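Local coordinates for protein probable oxidoreductase (Mycobacterium abscessus, PDB 4EYE) that probably acts as an oxidoreductase of the quinone oxidoreductase-like branch of the medium-chain dehydrogenase/reductase family, at residues 144-149 and 170-175. Residues are numbered along the deposited sequence; the frame is centred on the assembly and turned at random.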
ATOM      1  N   TYR A 144      -0.807  -3.597  -2.280  1.00 15.69           N
ATOM      2  CA  TYR A 144      -0.738  -4.750  -3.189  1.00 15.58           C
ATOM      3  C   TYR A 144      -1.706  -4.623  -4.340  1.00 15.61           C
ATOM      4  O   TYR A 144      -1.354  -5.014  -5.480  1.00 15.68           O
ATOM      5  CB  TYR A 144      -0.839  -6.099  -2.412  1.00 15.56           C
ATOM      6  CG  TYR A 144       0.437  -6.380  -1.595  1.00 15.56           C
ATOM      7  CD1 TYR A 144       0.768  -5.616  -0.464  1.00 15.50           C
ATOM      8  CD2 TYR A 144       1.340  -7.358  -1.987  1.00 15.69           C
ATOM      9  CE1 TYR A 144       1.906  -5.846   0.265  1.00 15.57           C
ATOM     10  CE2 TYR A 144       2.508  -7.582  -1.275  1.00 15.77           C
ATOM     11  CZ  TYR A 144       2.786  -6.850  -0.132  1.00 15.71           C
ATOM     12  OH  TYR A 144       3.979  -7.085   0.563  1.00 15.85           O
ATOM     13  N   HIS A 145      -2.912  -4.098  -4.090  1.00 15.60           N
ATOM     14  CA  HIS A 145      -3.846  -3.873  -5.180  1.00 15.74           C
ATOM     15  C   HIS A 145      -3.337  -2.816  -6.106  1.00 15.82           C
ATOM     16  O   HIS A 145      -3.487  -2.945  -7.303  1.00 15.95           O
ATOM     17  CB  HIS A 145      -5.254  -3.465  -4.676  1.00 15.81           C
ATOM     18  CG  HIS A 145      -6.053  -4.604  -4.192  1.00 15.84           C
ATOM     19  ND1 HIS A 145      -6.949  -5.238  -4.965  1.00 16.02           N
ATOM     20  CD2 HIS A 145      -6.045  -5.277  -2.965  1.00 15.75           C
ATOM     21  CE1 HIS A 145      -7.464  -6.249  -4.278  1.00 16.03           C
ATOM     22  NE2 HIS A 145      -6.913  -6.268  -3.065  1.00 15.88           N
ATOM     23  N   THR A 146      -2.709  -1.768  -5.560  1.00 15.78           N
ATOM     24  CA  THR A 146      -2.091  -0.739  -6.377  1.00 15.91           C
ATOM     25  C   THR A 146      -1.019  -1.314  -7.318  1.00 15.90           C
ATOM     26  O   THR A 146      -1.011  -1.020  -8.509  1.00 16.06           O
ATOM     27  CB  THR A 146      -1.460   0.368  -5.513  1.00 15.92           C
ATOM     28  OG1 THR A 146      -2.471   0.974  -4.724  1.00 16.00           O
ATOM     29  CG2 THR A 146      -0.796   1.433  -6.372  1.00 16.10           C
ATOM     30  N   MET A 147      -0.142  -2.135  -6.760  1.00 15.79           N
ATOM     31  CA  MET A 147       0.962  -2.700  -7.511  1.00 15.87           C
ATOM     32  C   MET A 147       0.531  -3.827  -8.454  1.00 16.12           C
ATOM     33  O   MET A 147       1.076  -3.909  -9.545  1.00 16.28           O
ATOM     34  CB  MET A 147       2.156  -3.078  -6.613  1.00 15.76           C
ATOM     35  CG  MET A 147       2.953  -1.870  -6.053  1.00 15.75           C
ATOM     36  SD  MET A 147       3.441  -0.648  -7.333  1.00 15.94           S
ATOM     37  CE  MET A 147       4.227  -1.705  -8.552  1.00 16.03           C
ATOM     38  N   TYR A 148      -0.510  -4.596  -8.111  1.00 16.34           N
ATOM     39  CA  TYR A 148      -1.075  -5.577  -9.058  1.00 16.70           C
ATOM     40  C   TYR A 148      -1.602  -4.836 -10.294  1.00 17.04           C
ATOM     41  O   TYR A 148      -1.260  -5.176 -11.428  1.00 17.25           O
ATOM     42  CB  TYR A 148      -2.191  -6.432  -8.463  1.00 16.84           C
ATOM     43  CG  TYR A 148      -2.492  -7.633  -9.326  1.00 17.21           C
ATOM     44  CD1 TYR A 148      -1.865  -8.853  -9.081  1.00 17.42           C
ATOM     45  CD2 TYR A 148      -3.349  -7.543 -10.395  1.00 17.53           C
ATOM     46  CE1 TYR A 148      -2.086  -9.955  -9.881  1.00 17.80           C
ATOM     47  CE2 TYR A 148      -3.578  -8.639 -11.220  1.00 17.91           C
ATOM     48  CZ  TYR A 148      -2.946  -9.855 -10.923  1.00 18.01           C
ATOM     49  OH  TYR A 148      -3.171 -10.933 -11.717  1.00 18.48           O
ATOM     50  N   PHE A 149      -2.453  -3.851 -10.055  1.00 17.17           N
ATOM     51  CA  PHE A 149      -2.923  -2.952 -11.098  1.00 17.60           C
ATOM     52  C   PHE A 149      -1.797  -2.313 -11.914  1.00 17.79           C
ATOM     53  O   PHE A 149      -1.844  -2.345 -13.131  1.00 18.17           O
ATOM     54  CB  PHE A 149      -3.766  -1.864 -10.444  1.00 17.65           C
ATOM     55  CG  PHE A 149      -4.083  -0.699 -11.336  1.00 18.02           C
ATOM     56  CD1 PHE A 149      -4.975  -0.836 -12.412  1.00 18.36           C
ATOM     57  CD2 PHE A 149      -3.576   0.547 -11.052  1.00 18.08           C
ATOM     58  CE1 PHE A 149      -5.320   0.257 -13.190  1.00 18.80           C
ATOM     59  CE2 PHE A 149      -3.911   1.655 -11.846  1.00 18.50           C
ATOM     60  CZ  PHE A 149      -4.786   1.508 -12.902  1.00 18.81           C
ATOM     61  N   GLY A 170       9.888   0.702   1.517  1.00 19.23           N
ATOM     62  CA  GLY A 170       8.646   1.292   1.941  1.00 18.98           C
ATOM     63  C   GLY A 170       7.480   0.346   1.602  1.00 18.54           C
ATOM     64  O   GLY A 170       7.690  -0.762   1.123  1.00 18.27           O
ATOM     65  N   GLY A 171       6.255   0.787   1.886  1.00 18.26           N
ATOM     66  CA  GLY A 171       5.071  -0.080   1.711  1.00 17.87           C
ATOM     67  C   GLY A 171       4.870  -0.471   0.257  1.00 17.59           C
ATOM     68  O   GLY A 171       4.771  -1.633  -0.097  1.00 17.53           O
ATOM     69  N   ILE A 172       4.878   0.535  -0.601  1.00 17.43           N
ATOM     70  CA  ILE A 172       4.679   0.321  -2.000  1.00 17.20           C
ATOM     71  C   ILE A 172       5.823  -0.464  -2.611  1.00 16.81           C
ATOM     72  O   ILE A 172       5.607  -1.420  -3.322  1.00 16.63           O
ATOM     73  CB  ILE A 172       4.491   1.658  -2.726  1.00 17.49           C
ATOM     74  CG1 ILE A 172       3.158   2.248  -2.316  1.00 17.70           C
ATOM     75  CG2 ILE A 172       4.525   1.386  -4.236  1.00 17.49           C
ATOM     76  CD1 ILE A 172       2.004   1.578  -3.080  1.00 17.81           C
ATOM     77  N   GLY A 173       7.051  -0.081  -2.270  1.00 16.63           N
ATOM     78  CA  GLY A 173       8.227  -0.790  -2.739  1.00 16.50           C
ATOM     79  C   GLY A 173       8.219  -2.274  -2.424  1.00 16.34           C
ATOM     80  O   GLY A 173       8.548  -3.079  -3.275  1.00 16.31           O
ATOM     81  N   THR A 174       7.854  -2.634  -1.183  1.00 16.14           N
ATOM     82  CA  THR A 174       7.794  -4.016  -0.761  1.00 16.09           C
ATOM     83  C   THR A 174       6.782  -4.846  -1.559  1.00 15.97           C
ATOM     84  O   THR A 174       7.120  -5.942  -2.052  1.00 16.07           O
ATOM     85  CB  THR A 174       7.438  -4.092   0.748  1.00 16.08           C
ATOM     86  OG1 THR A 174       8.471  -3.400   1.466  1.00 16.24           O
ATOM     87  CG2 THR A 174       7.356  -5.529   1.230  1.00 16.16           C
ATOM     88  N   ALA A 175       5.571  -4.292  -1.721  1.00 15.78           N
ATOM     89  CA  ALA A 175       4.586  -4.895  -2.592  1.00 15.74           C
ATOM     90  C   ALA A 175       5.112  -5.003  -4.033  1.00 15.85           C
ATOM     91  O   ALA A 175       4.896  -5.996  -4.726  1.00 15.92           O
ATOM     92  CB  ALA A 175       3.256  -4.115  -2.543  1.00 15.59           C
TER
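Y144 lays its phenol ring over the methyl group of A175, a CH-pi contact between the facing segments of helices 143-154 and 171-182. A175 CB sits 3.4 Å from the ring centroid, and the line between them is only 6° off the ring normal, which places the methyl over the face. Along Y144, CB leads to CG with the ring anti to the carbonyl carbon (chi1 -71°), an angle that carries it across to the second helix. CG, CD1 and CE1 all have A175 CB as nearest partner, CE1 at 3.6 Å. Farther out, CE2 and CZ lie nearer to the A175 backbone, CZ coming 3.6 Å from CA. The tip, OH, passes 3.8 Å from T174 CG2; its polar partner is Q178 OE1, hydrogen-bonded to it one turn beyond T174, while the ring overlap itself stays apolar.

M147, one turn after Y144, sets CG beside I172 O and A175 CB. Bends at chi2 and chi3 then turn SD to I172 CG2 at 3.9 Å, the two side chains crossing at about a right angle.

At the N-cap of the second helix, G170 O accepts the i to i+4 bond from T174 N and, from the opposite face of the carbonyl plane, a second from T174 OG1 at 2.8 Å. The segment axes approach to 9.0 Å at -53°. Helix 171-182 follows strand 162-165 of the six-stranded parallel sheet, order 3-2-1-4-5-6, and strand 186-191 comes next: the first beta-alpha-beta unit of a Rossmann fold, whose glycines 170, 171 and 173 are consistent with the family's dinucleotide-binding turn.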